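Local coordinates for IroE protein (Escherichia coli, PDB 2GZS), which hydrolyses the trilactone of enterobactin and its C-glucosylated salmochelin forms, preferring the iron-free siderophores and usually cutting once to give linear trimers, at residues A[25-30]-A[118-123]; A[64-67]-A[71-74]; A[77-82]-A[91-96]; A[167-172]-A[256-261]; A[229-232]-A[236-239]. All blocks are in the same frame, centred on the assembly; numbering follows the deposited sequence.

Interaction 1: residues A[25-30]-A[118-123]; sequences RHYRVW and NNFRQL
Tyr27 turns its CG beside its own backbone N (chi1 -57°), which sends the ring from strand 26-34 to helix 117-132, where Phe120 and Leu123, about one turn apart, both swing CG to the far side from their backbone N and reach back to the sheet. This is helix-on-sheet packing in the antiparallel part of an alpha/beta hydrolase fold. The backbones keep apart, the CA of Tyr27 and the CA of Leu123 lying 10.3 Å from each other, and side chains alone span the gap. Leu123 sets CD2 over one face of the Tyr27 ring, 3.6 Å from its centroid and 22° off the normal, a CH-pi contact displaced to the rim. Phe120 has its plane at 23° to that of Tyr27, but the centroids of the two rings are 5.8 Å apart, so they slide past with little overlap. The Tyr27 hydroxyl hydrogen-bonds Asp93, while Phe120 also meets Phe154 edge-to-face. A leucine in place of Tyr27 would probably leave Leu123 without an aromatic face and rob Asp93 of one hydroxyl partner. Tyr27 CE1 lies 3.6 Å from Phe120 CE1, and Tyr27 CE2 3.4 Å from Leu123 CD2.

Interaction 2: residues A[64-67]-A[71-74]; sequences KQLS and PPVI
Leu66 and Pro71 bring the end region of helix 60-66 against the start of the run into strand 73-79, the closing turn of a beta-alpha-beta crossover that leaves strand 43-48 and returns parallel beside it in the alpha/beta hydrolase sheet. The first shell is the proline ring laid against backbone: Pro71 CB and Pro71 CD are each 3.5 Å from Leu66 O, and Pro71 CG is 3.9 Å from Ser67 CA. Leu66 O also comes within 3.3 Å of Pro71 N, but this tertiary amide nitrogen carries no hydrogen, so this is contact without a bond. An alanine here would lose CG and CD, and would probably open a gap over Ser67 CA and beside Leu66 O and free the rotation about N-CA that the ring now restrains. A second layer is aliphatic. Leu66 holds CG beside its backbone N (chi1 -64°), which brings CD1 to Pro72 and Ile74; the side chain crosses Pro72 at about a right angle, with Leu66 CD1 4.0 Å from Pro72 CD. Farther out, helix 247-262 packs Leu259 and Leu260 against Leu66, and Tyr11 of the edge strand touches both Leu66 and Pro71. The Ser67 hydroxyl bonds back to the carbonyl of Leu63. The contact reaches the sheet itself where Leu66 CD1 stands 4.3 Å from Ile74 CD1.

Interaction 3: residues A[77-82]-A[91-96]; sequences VGYQTN and AYDYTP
Tyr79 projects from the end of strand 73-79 toward Asp93 and Tyr94, its CB bond aimed at their segment and its CG held beside the backbone N (chi1 -68°). Farther along the ring the two edges meet different partners: Tyr79 CE2 passes 3.8 Å from Tyr94 OH, while Tyr79 CE1 lies 3.5 Å from Asp93 OD2. At the tip, Tyr79 OH donates a short hydrogen bond to Asp93 OD2, 2.6 Å long. The carboxylate meets the ring at its edge, the two planes only 11° apart, and OD2 accepts through its anti lone pair, away from OD1. The same hydroxyl oxygen, Tyr79 OH, rests 3.6 Å from Tyr94 CE1. Asp93 is buried, yet OD2 has Tyr27 as another hydroxyl partner and OD1 a salt bridge to Arg25, a setting likely to favour the charged carboxylate. In the alpha/beta hydrolase fold this ties strand 73-79, which lies between strands 26-34 and 43-48, to helix 87-93 and the loop after it, above the carboxyl ends of the parallel strands. Tyr94 touches the GxSxG nucleophile elbow that carries Ser149, and its side chain is about 7 Å from the bound diisopropyl phosphonate. A water bridges the segments here, donating to Val77 O at 2.8 Å and lying 2.7 Å from Tyr94 OH, in the plane of that ring. The backbone N of Asp50 also bonds the Tyr94 hydroxyl. Within 91-96, Thr95 OG1 donates to Ala91 O at 2.7 Å, in the carbonyl plane.

Interaction 4: residues A[167-172]-A[256-261]; sequences SYYSAS and RQALLD
Tyr169 meets helix 247-262 through two residues one turn apart, Ala258 and Asp261, and each is used differently. The polar link is a hydrogen bond from Tyr169 OH to Asp261 OD2, 2.7 Å long. Asp261 OD2 lies at the edge of the ring and near its plane, but the carboxylate stands almost upright to that plane, at 84°. The hydroxyl reaches OD2 on the anti side and 19° out of the carboxylate plane. Asp261 gets there because its CG extends opposite the backbone N (chi1 -171°), carrying the acid along the helix flank to the phenol. The apolar link is a CH-pi contact: Ala258 CB sits over one face of the Tyr169 ring, 3.9 Å from the centroid, nearest to CG and CD1. A methyl here lets the helix come close, with the CA of Ala258 and the CA of Tyr169 just 6.7 Å apart. The helix thus holds the strand's tyrosine by one face and by its hydroxyl end. In the alpha/beta hydrolase sheet, strand 167-171 runs between strands 143-148 and 198-203, whose Trp146, Ala200 and Met202 pack around Tyr169, while the covering helix begins at the active-site residue His247.

Interaction 5: residues A[229-232]-A[236-239]; sequences ILKD and NAVF
Leu230 and Ala237 bring their CA atoms to 6.7 Å, and Lys231 and Asn236 bring theirs to 6.4 Å, as the chain turns sharply from helix 219-232 into strand 237-241. This closes the last beta-alpha-beta crossover of the alpha/beta hydrolase sheet, which leaves strand 198-203 and comes back parallel to it as an outermost strand. Ala237 aims its CB at the helix, and Leu230 meets that methyl with its CD1 at 3.9 Å; the leucine CB also stands 4.2 Å from Ala237 CB, so the small residue lies against the leucine branch and its root together. Leu230 also touches Leu199 of the adjacent strand and Val186 of helix 179-187, and is buried. Lys231 is solvent-exposed and reaches in from the outside of the helix. Its chi1 of -97° is well off a staggered value, and the chain bends again at chi2, chi3 and chi4 (chi3 104°), so the aliphatic part curls back over the strand instead of stretching outward. The backbone bonds to strand 198-203 are made by Asn236 and Val238, and the carbonyl of Ala237 takes the lysine. Lys231 CE passes 3.7 Å from Ala237 O, and beyond it NZ donates a hydrogen bond of 3.0 Å to Ala237 O, meeting the carbonyl almost head-on with a C=O...N angle of 162°.

All five contacts fasten a helix or its flanking turn to the same alpha/beta hydrolase sheet. Interactions 1, 2 and 3 join mostly or wholly buried residues; 4, nearest the chain centre, buries Tyr169 and Ala258 but has a partly exposed Asp261, and 5 has an exposed Lys231. Interactions 1 and 3, with centres about 7 Å apart, share one cluster around Asp93, and 3 comes close to the bound ligand. Interactions 2 and 4 meet through helix 247-262, where Ile74 packs on Leu259. Interactions 2 and 5 each close a crossover, yet 2 has no hydrogen bond between its segments and is mostly aliphatic. Interactions 3 and 4 rely on tyrosine-aspartate bonds, 1 on a CH-pi contact and slid-apart rings.

Interaction 1: residues A[25-30]-A[118-123]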
# COMPACT_ATOMS: atom_id res chain seq x y z
N ARG A 25 -15.21 -11.07 6.75
CA ARG A 25 -14.03 -10.98 5.87
C ARG A 25 -12.88 -11.66 6.60
O ARG A 25 -12.66 -11.60 7.80
CB ARG A 25 -13.68 -9.53 5.52
CG ARG A 25 -14.74 -8.88 4.63
CD ARG A 25 -14.61 -7.41 4.40
NE ARG A 25 -14.39 -6.63 5.61
CZ ARG A 25 -15.39 -6.38 6.51
NH1 ARG A 25 -16.63 -6.82 6.27
NH2 ARG A 25 -15.07 -5.66 7.58
N HIS A 26 -12.06 -12.39 5.82
CA HIS A 26 -11.05 -13.31 6.39
C HIS A 26 -9.73 -13.06 5.68
O HIS A 26 -9.70 -13.23 4.45
CB HIS A 26 -11.53 -14.76 6.19
CG HIS A 26 -12.93 -14.94 6.75
ND1 HIS A 26 -13.10 -14.93 8.13
CD2 HIS A 26 -14.14 -15.02 6.18
CE1 HIS A 26 -14.41 -15.07 8.36
NE2 HIS A 26 -15.04 -15.12 7.20
N TYR A 27 -8.72 -12.64 6.43
CA TYR A 27 -7.45 -12.15 5.88
C TYR A 27 -6.40 -13.26 5.88
O TYR A 27 -6.35 -14.07 6.80
CB TYR A 27 -6.92 -10.91 6.66
CG TYR A 27 -8.00 -9.82 6.60
CD1 TYR A 27 -8.05 -8.88 5.61
CD2 TYR A 27 -8.98 -9.83 7.59
CE1 TYR A 27 -9.03 -7.88 5.53
CE2 TYR A 27 -9.98 -8.86 7.53
CZ TYR A 27 -10.00 -7.92 6.54
OH TYR A 27 -11.00 -6.96 6.48
N ARG A 28 -5.56 -13.23 4.85
CA ARG A 28 -4.39 -14.13 4.78
C ARG A 28 -3.19 -13.25 4.60
O ARG A 28 -3.20 -12.49 3.62
CB ARG A 28 -4.55 -15.09 3.61
CG ARG A 28 -3.37 -16.11 3.49
CD ARG A 28 -3.78 -17.14 2.45
NE ARG A 28 -4.91 -18.03 2.69
CZ ARG A 28 -5.62 -18.53 1.66
NH1 ARG A 28 -5.27 -18.20 0.42
NH2 ARG A 28 -6.64 -19.33 1.95
N VAL A 29 -2.24 -13.20 5.55
CA VAL A 29 -1.19 -12.19 5.54
C VAL A 29 0.15 -12.93 5.42
O VAL A 29 0.45 -13.79 6.27
CB VAL A 29 -1.22 -11.32 6.81
CG1 VAL A 29 -0.05 -10.33 6.82
CG2 VAL A 29 -2.60 -10.65 6.86
N TRP A 30 0.88 -12.59 4.38
CA TRP A 30 2.20 -13.20 4.19
C TRP A 30 3.26 -12.19 4.61
O TRP A 30 3.23 -10.99 4.27
CB TRP A 30 2.49 -13.59 2.75
CG TRP A 30 1.65 -14.68 2.21
CD1 TRP A 30 2.01 -16.01 2.19
CD2 TRP A 30 0.35 -14.61 1.60
NE1 TRP A 30 1.00 -16.75 1.60
CE2 TRP A 30 -0.03 -15.90 1.24
CE3 TRP A 30 -0.51 -13.50 1.35
CZ2 TRP A 30 -1.23 -16.17 0.62
CZ3 TRP A 30 -1.73 -13.79 0.72
CH2 TRP A 30 -2.08 -15.10 0.38
N ASN A 118 -11.93 2.88 7.63
CA ASN A 118 -11.41 3.14 8.99
C ASN A 118 -11.37 1.87 9.78
O ASN A 118 -10.40 1.69 10.58
CB ASN A 118 -12.30 4.18 9.64
CG ASN A 118 -12.16 5.56 9.07
OD1 ASN A 118 -11.22 5.92 8.37
ND2 ASN A 118 -13.11 6.44 9.43
N ASN A 119 -12.32 0.96 9.61
CA ASN A 119 -12.25 -0.29 10.40
C ASN A 119 -11.12 -1.16 9.90
O ASN A 119 -10.50 -1.85 10.73
CB ASN A 119 -13.55 -1.09 10.29
CG ASN A 119 -14.82 -0.34 10.67
OD1 ASN A 119 -15.71 -0.24 9.84
ND2 ASN A 119 -14.90 0.13 11.88
N PHE A 120 -10.85 -1.12 8.58
CA PHE A 120 -9.73 -1.94 8.06
C PHE A 120 -8.42 -1.32 8.56
O PHE A 120 -7.51 -2.10 8.93
CB PHE A 120 -9.81 -1.97 6.54
CG PHE A 120 -8.62 -2.73 5.92
CD1 PHE A 120 -8.39 -4.07 6.23
CD2 PHE A 120 -7.77 -2.04 5.05
CE1 PHE A 120 -7.30 -4.74 5.65
CE2 PHE A 120 -6.67 -2.73 4.53
CZ PHE A 120 -6.41 -4.05 4.84
N ARG A 121 -8.29 -0.02 8.60
CA ARG A 121 -7.06 0.61 9.12
C ARG A 121 -6.90 0.22 10.59
O ARG A 121 -5.76 -0.01 10.99
CB ARG A 121 -7.07 2.11 8.91
CG ARG A 121 -5.69 2.71 9.31
CD ARG A 121 -5.45 4.08 8.62
NE ARG A 121 -6.69 4.79 8.58
CZ ARG A 121 -7.51 5.07 7.55
NH1 ARG A 121 -8.60 5.74 7.92
NH2 ARG A 121 -7.34 4.75 6.28
N GLN A 122 -7.97 0.18 11.40
CA GLN A 122 -7.77 -0.22 12.82
C GLN A 122 -7.30 -1.63 12.85
O GLN A 122 -6.40 -1.99 13.64
CB GLN A 122 -9.16 -0.08 13.50
CG GLN A 122 -9.21 -0.77 14.86
CD GLN A 122 -9.49 0.21 16.00
OE1 GLN A 122 -9.18 -0.09 17.16
NE2 GLN A 122 -10.08 1.33 15.56
N LEU A 123 -7.82 -2.55 12.06
CA LEU A 123 -7.37 -3.92 12.01
C LEU A 123 -5.87 -3.94 11.66
O LEU A 123 -5.02 -4.62 12.26
CB LEU A 123 -8.14 -4.73 10.96
CG LEU A 123 -7.50 -6.04 10.55
CD1 LEU A 123 -7.60 -7.04 11.70
CD2 LEU A 123 -8.18 -6.65 9.33

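Interaction 2: residues A[64-67]-A[71-74]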
# COMPACT_ATOMS: atom_id res chain seq x y z
N LYS A 64 16.02 -10.60 -5.76
CA LYS A 64 17.47 -10.40 -5.98
C LYS A 64 17.81 -8.94 -6.05
O LYS A 64 18.70 -8.43 -5.41
CB LYS A 64 17.83 -11.17 -7.25
CG LYS A 64 19.27 -10.91 -7.71
CD LYS A 64 19.49 -11.77 -8.96
CE LYS A 64 20.81 -11.50 -9.66
NZ LYS A 64 20.72 -10.46 -10.73
N GLN A 65 17.01 -8.16 -6.83
CA GLN A 65 17.34 -6.75 -6.96
C GLN A 65 17.17 -5.94 -5.67
O GLN A 65 17.86 -5.05 -5.27
CB GLN A 65 16.47 -6.13 -8.10
CG GLN A 65 16.83 -4.69 -8.43
CD GLN A 65 18.26 -4.56 -9.02
OE1 GLN A 65 18.60 -5.44 -9.82
NE2 GLN A 65 18.98 -3.55 -8.60
N LEU A 66 16.07 -6.28 -4.92
CA LEU A 66 15.92 -5.69 -3.60
C LEU A 66 17.09 -5.91 -2.67
O LEU A 66 17.46 -5.07 -1.87
CB LEU A 66 14.64 -6.25 -2.92
CG LEU A 66 13.32 -5.89 -3.62
CD1 LEU A 66 12.18 -6.56 -2.85
CD2 LEU A 66 13.04 -4.41 -3.73
N SER A 67 17.62 -7.14 -2.87
CA SER A 67 18.74 -7.50 -1.99
C SER A 67 20.03 -6.81 -2.41
O SER A 67 21.07 -6.91 -1.75
CB SER A 67 18.87 -9.03 -2.07
OG SER A 67 17.73 -9.71 -1.62
N PRO A 71 17.07 -4.71 1.42
CA PRO A 71 15.81 -5.41 1.13
C PRO A 71 14.86 -5.20 2.29
O PRO A 71 15.18 -5.27 3.48
CB PRO A 71 16.18 -6.88 0.89
CG PRO A 71 17.47 -7.03 1.64
CD PRO A 71 18.20 -5.70 1.46
N PRO A 72 13.59 -4.91 1.93
CA PRO A 72 12.60 -4.71 2.99
C PRO A 72 11.91 -5.99 3.43
O PRO A 72 11.80 -6.93 2.64
CB PRO A 72 11.55 -3.79 2.26
CG PRO A 72 11.61 -4.32 0.86
CD PRO A 72 13.06 -4.63 0.57
N VAL A 73 11.36 -5.94 4.65
CA VAL A 73 10.28 -6.87 4.97
C VAL A 73 9.02 -6.54 4.14
O VAL A 73 8.72 -5.33 4.01
CB VAL A 73 9.97 -6.86 6.46
CG1 VAL A 73 8.79 -7.69 6.91
CG2 VAL A 73 11.24 -7.39 7.23
N ILE A 74 8.40 -7.57 3.61
CA ILE A 74 7.22 -7.34 2.75
C ILE A 74 6.05 -7.98 3.47
O ILE A 74 6.07 -9.18 3.82
CB ILE A 74 7.43 -8.02 1.41
CG1 ILE A 74 8.76 -7.61 0.75
CG2 ILE A 74 6.22 -7.75 0.54
CD1 ILE A 74 8.93 -8.23 -0.62

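Interaction 3: residues A[77-82]-A[91-96]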
# COMPACT_ATOMS: atom_id res chain seq x y z
N VAL A 77 -0.99 -8.12 2.47
CA VAL A 77 -2.24 -8.29 3.26
C VAL A 77 -3.31 -8.75 2.27
O VAL A 77 -3.81 -7.88 1.49
CB VAL A 77 -2.62 -6.99 3.94
CG1 VAL A 77 -3.89 -7.16 4.78
CG2 VAL A 77 -1.40 -6.54 4.78
N GLY A 78 -3.63 -10.03 2.25
CA GLY A 78 -4.59 -10.59 1.32
C GLY A 78 -5.80 -11.20 2.02
O GLY A 78 -6.03 -10.85 3.19
N TYR A 79 -6.47 -12.06 1.31
CA TYR A 79 -7.71 -12.66 1.76
C TYR A 79 -7.65 -14.15 1.70
O TYR A 79 -6.81 -14.66 0.91
CB TYR A 79 -8.89 -12.13 0.91
CG TYR A 79 -9.16 -10.67 1.17
CD1 TYR A 79 -9.93 -10.25 2.25
CD2 TYR A 79 -8.65 -9.64 0.34
CE1 TYR A 79 -10.20 -8.89 2.48
CE2 TYR A 79 -8.87 -8.27 0.54
CZ TYR A 79 -9.68 -7.92 1.65
OH TYR A 79 -9.88 -6.57 1.86
N GLN A 80 -8.51 -14.84 2.44
CA GLN A 80 -8.52 -16.31 2.37
C GLN A 80 -9.34 -16.74 1.16
O GLN A 80 -10.55 -17.05 1.22
CB GLN A 80 -9.10 -16.80 3.71
CG GLN A 80 -8.14 -16.52 4.87
CD GLN A 80 -8.73 -16.92 6.23
OE1 GLN A 80 -9.49 -17.91 6.25
NE2 GLN A 80 -8.41 -16.18 7.29
N THR A 81 -8.66 -16.74 0.02
CA THR A 81 -9.31 -17.05 -1.27
C THR A 81 -8.29 -17.67 -2.19
O THR A 81 -7.08 -17.49 -2.03
CB THR A 81 -9.87 -15.80 -1.95
OG1 THR A 81 -10.41 -16.19 -3.24
CG2 THR A 81 -8.73 -14.81 -2.21
N ASN A 82 -8.77 -18.42 -3.17
CA ASN A 82 -7.80 -18.97 -4.12
C ASN A 82 -7.72 -18.11 -5.38
O ASN A 82 -7.05 -18.46 -6.34
CB ASN A 82 -8.18 -20.39 -4.56
CG ASN A 82 -8.02 -21.40 -3.43
OD1 ASN A 82 -6.90 -21.72 -3.02
ND2 ASN A 82 -9.15 -21.89 -2.93
N ALA A 91 -13.55 -3.98 -1.90
CA ALA A 91 -14.37 -2.78 -2.15
C ALA A 91 -14.90 -2.17 -0.83
O ALA A 91 -15.02 -0.98 -0.86
CB ALA A 91 -15.59 -3.15 -2.99
N TYR A 92 -15.09 -3.04 0.14
CA TYR A 92 -15.50 -2.53 1.47
C TYR A 92 -14.31 -1.98 2.24
O TYR A 92 -14.28 -0.85 2.71
CB TYR A 92 -16.18 -3.64 2.26
CG TYR A 92 -16.78 -3.03 3.54
CD1 TYR A 92 -17.82 -2.11 3.53
CD2 TYR A 92 -16.26 -3.37 4.77
CE1 TYR A 92 -18.33 -1.57 4.74
CE2 TYR A 92 -16.71 -2.87 5.97
CZ TYR A 92 -17.75 -1.96 5.92
OH TYR A 92 -18.22 -1.45 7.12
N ASP A 93 -13.28 -2.88 2.37
CA ASP A 93 -12.18 -2.49 3.27
C ASP A 93 -11.37 -1.31 2.86
O ASP A 93 -10.78 -0.60 3.68
CB ASP A 93 -11.21 -3.68 3.39
CG ASP A 93 -11.69 -4.84 4.22
OD1 ASP A 93 -12.57 -4.61 5.09
OD2 ASP A 93 -11.21 -5.97 4.03
N TYR A 94 -11.27 -1.07 1.50
CA TYR A 94 -10.33 -0.07 1.02
C TYR A 94 -10.92 1.30 0.78
O TYR A 94 -10.20 2.28 0.51
CB TYR A 94 -9.65 -0.54 -0.28
CG TYR A 94 -8.83 -1.82 -0.15
CD1 TYR A 94 -8.58 -2.47 1.04
CD2 TYR A 94 -8.29 -2.35 -1.33
CE1 TYR A 94 -7.82 -3.66 1.09
CE2 TYR A 94 -7.53 -3.52 -1.30
CZ TYR A 94 -7.31 -4.15 -0.09
OH TYR A 94 -6.56 -5.33 -0.06
N THR A 95 -12.26 1.36 0.90
CA THR A 95 -12.88 2.62 0.49
C THR A 95 -13.38 3.48 1.65
O THR A 95 -13.93 2.97 2.62
CB THR A 95 -14.11 2.35 -0.42
OG1 THR A 95 -14.98 1.43 0.26
CG2 THR A 95 -13.70 1.82 -1.79
N PRO A 96 -13.24 4.80 1.55
CA PRO A 96 -13.78 5.74 2.56
C PRO A 96 -15.24 6.02 2.19
O PRO A 96 -15.70 5.65 1.08
CB PRO A 96 -12.94 7.02 2.33
CG PRO A 96 -12.74 6.99 0.86
CD PRO A 96 -12.54 5.53 0.46
O HOH W 1 -6.32 -6.82 2.17

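Interaction 4: residues A[167-172]-A[256-261]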
# COMPACT_ATOMS: atom_id res chain seq x y z
N SER A 167 5.74 6.23 4.86
CA SER A 167 5.72 6.37 3.42
C SER A 167 4.42 5.78 2.85
O SER A 167 4.00 4.70 3.25
CB SER A 167 6.94 5.65 2.77
OG SER A 167 8.08 6.49 3.06
N TYR A 168 3.83 6.57 1.94
CA TYR A 168 2.49 6.18 1.44
C TYR A 168 2.55 6.10 -0.09
O TYR A 168 2.74 7.20 -0.69
CB TYR A 168 1.49 7.23 1.92
CG TYR A 168 1.26 7.21 3.43
CD1 TYR A 168 0.18 6.62 4.02
CD2 TYR A 168 2.24 7.84 4.23
CE1 TYR A 168 0.00 6.60 5.40
CE2 TYR A 168 2.08 7.85 5.62
CZ TYR A 168 0.97 7.26 6.17
OH TYR A 168 0.81 7.26 7.56
N TYR A 169 2.39 4.96 -0.70
CA TYR A 169 2.50 4.82 -2.14
C TYR A 169 1.08 4.49 -2.68
O TYR A 169 0.54 3.41 -2.52
CB TYR A 169 3.41 3.64 -2.45
CG TYR A 169 4.86 3.80 -2.04
CD1 TYR A 169 5.76 4.38 -2.93
CD2 TYR A 169 5.28 3.37 -0.78
CE1 TYR A 169 7.11 4.55 -2.60
CE2 TYR A 169 6.63 3.52 -0.46
CZ TYR A 169 7.49 4.09 -1.36
OH TYR A 169 8.82 4.21 -0.95
N SER A 170 0.52 5.53 -3.30
CA SER A 170 -0.87 5.48 -3.75
C SER A 170 -0.88 5.27 -5.27
O SER A 170 -0.53 6.27 -5.95
CB SER A 170 -1.58 6.79 -3.41
OG SER A 170 -2.92 6.70 -3.92
N ALA A 171 -1.24 4.09 -5.68
CA ALA A 171 -1.19 3.80 -7.14
C ALA A 171 -2.59 3.77 -7.77
O ALA A 171 -3.50 3.20 -7.21
CB ALA A 171 -0.48 2.47 -7.32
N SER A 172 -2.67 4.46 -8.93
CA SER A 172 -3.93 4.59 -9.69
C SER A 172 -5.17 5.02 -8.87
O SER A 172 -6.22 4.42 -9.13
CB SER A 172 -4.26 3.30 -10.44
OG SER A 172 -3.12 3.01 -11.31
N ARG A 256 6.17 -3.02 -7.70
CA ARG A 256 7.62 -3.34 -7.72
C ARG A 256 8.42 -2.10 -7.52
O ARG A 256 9.43 -2.07 -6.81
CB ARG A 256 7.91 -4.03 -9.06
CG ARG A 256 7.33 -5.42 -9.14
CD ARG A 256 7.70 -6.01 -10.52
NE ARG A 256 6.76 -7.07 -10.83
CZ ARG A 256 7.15 -8.32 -11.04
NH1 ARG A 256 8.46 -8.53 -10.95
NH2 ARG A 256 6.21 -9.21 -11.31
N GLN A 257 8.05 -0.95 -8.10
CA GLN A 257 8.81 0.27 -7.93
C GLN A 257 8.72 0.78 -6.48
O GLN A 257 9.68 1.32 -5.98
CB GLN A 257 8.40 1.35 -8.97
CG GLN A 257 9.27 2.61 -8.83
CD GLN A 257 10.72 2.34 -9.24
OE1 GLN A 257 10.98 2.03 -10.40
NE2 GLN A 257 11.67 2.41 -8.32
N ALA A 258 7.56 0.54 -5.84
CA ALA A 258 7.49 0.91 -4.41
C ALA A 258 8.48 0.07 -3.58
O ALA A 258 9.13 0.67 -2.74
CB ALA A 258 6.04 0.75 -3.94
N LEU A 259 8.48 -1.22 -3.86
CA LEU A 259 9.49 -2.01 -3.10
C LEU A 259 10.90 -1.51 -3.38
O LEU A 259 11.75 -1.38 -2.51
CB LEU A 259 9.30 -3.47 -3.48
CG LEU A 259 8.12 -4.18 -2.86
CD1 LEU A 259 7.77 -5.50 -3.54
CD2 LEU A 259 8.41 -4.44 -1.34
N LEU A 260 11.19 -1.27 -4.66
CA LEU A 260 12.57 -0.84 -5.00
C LEU A 260 12.90 0.48 -4.34
O LEU A 260 14.02 0.74 -3.84
CB LEU A 260 12.71 -0.77 -6.53
CG LEU A 260 12.73 -2.13 -7.21
CD1 LEU A 260 12.40 -1.97 -8.69
CD2 LEU A 260 14.08 -2.82 -7.08
N ASP A 261 11.92 1.41 -4.32
CA ASP A 261 12.15 2.69 -3.69
C ASP A 261 12.43 2.55 -2.18
O ASP A 261 13.36 3.19 -1.69
CB ASP A 261 10.93 3.59 -3.99
CG ASP A 261 11.14 5.02 -3.58
OD1 ASP A 261 12.08 5.75 -3.97
OD2 ASP A 261 10.38 5.53 -2.75

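Interaction 5: residues A[229-232]-A[236-239]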
# COMPACT_ATOMS: atom_id res chain seq x y z
N ILE A 229 0.79 22.44 -3.88
CA ILE A 229 0.21 22.79 -2.59
C ILE A 229 0.87 22.00 -1.46
O ILE A 229 1.18 22.58 -0.41
CB ILE A 229 -1.33 22.63 -2.59
CG1 ILE A 229 -1.93 23.61 -3.61
CG2 ILE A 229 -1.96 22.89 -1.25
CD1 ILE A 229 -3.47 23.47 -3.69
N LEU A 230 1.07 20.69 -1.66
CA LEU A 230 1.64 19.92 -0.53
C LEU A 230 3.03 20.39 -0.22
O LEU A 230 3.42 20.53 0.97
CB LEU A 230 1.62 18.44 -0.88
CG LEU A 230 0.21 17.80 -0.88
CD1 LEU A 230 0.29 16.33 -1.20
CD2 LEU A 230 -0.47 18.05 0.48
N LYS A 231 3.84 20.69 -1.21
CA LYS A 231 5.18 21.23 -0.95
C LYS A 231 5.14 22.50 -0.15
O LYS A 231 5.92 22.68 0.79
CB LYS A 231 5.81 21.54 -2.32
CG LYS A 231 6.71 20.40 -2.78
CD LYS A 231 5.97 19.13 -3.18
CE LYS A 231 5.97 19.05 -4.69
NZ LYS A 231 6.96 18.09 -5.23
N ASP A 232 4.18 23.36 -0.55
CA ASP A 232 4.02 24.59 0.21
C ASP A 232 3.65 24.31 1.69
O ASP A 232 4.00 25.11 2.58
CB ASP A 232 2.92 25.49 -0.40
CG ASP A 232 3.29 26.24 -1.65
OD1 ASP A 232 4.50 26.28 -1.98
OD2 ASP A 232 2.38 26.79 -2.31
N ASN A 236 6.76 16.13 1.76
CA ASN A 236 7.56 15.49 0.71
C ASN A 236 6.58 14.69 -0.15
O ASN A 236 6.23 13.59 0.28
CB ASN A 236 8.58 14.57 1.38
CG ASN A 236 9.54 13.85 0.45
OD1 ASN A 236 9.40 13.88 -0.76
ND2 ASN A 236 10.55 13.21 1.04
N ALA A 237 6.18 15.25 -1.27
CA ALA A 237 5.22 14.54 -2.14
C ALA A 237 5.83 14.42 -3.54
O ALA A 237 6.42 15.41 -4.00
CB ALA A 237 3.93 15.28 -2.27
N VAL A 238 5.70 13.30 -4.19
CA VAL A 238 6.31 13.06 -5.47
C VAL A 238 5.32 12.33 -6.36
O VAL A 238 4.36 11.73 -5.88
CB VAL A 238 7.60 12.21 -5.36
CG1 VAL A 238 8.61 12.88 -4.41
CG2 VAL A 238 7.35 10.82 -4.83
N PHE A 239 5.61 12.38 -7.66
CA PHE A 239 4.80 11.69 -8.64
C PHE A 239 5.62 10.65 -9.41
O PHE A 239 6.72 10.98 -9.90
CB PHE A 239 4.23 12.74 -9.60
CG PHE A 239 3.47 12.21 -10.78
CD1 PHE A 239 2.50 11.25 -10.53
CD2 PHE A 239 3.73 12.67 -12.08
CE1 PHE A 239 1.74 10.73 -11.56
CE2 PHE A 239 2.94 12.13 -13.08
CZ PHE A 239 1.97 11.20 -12.84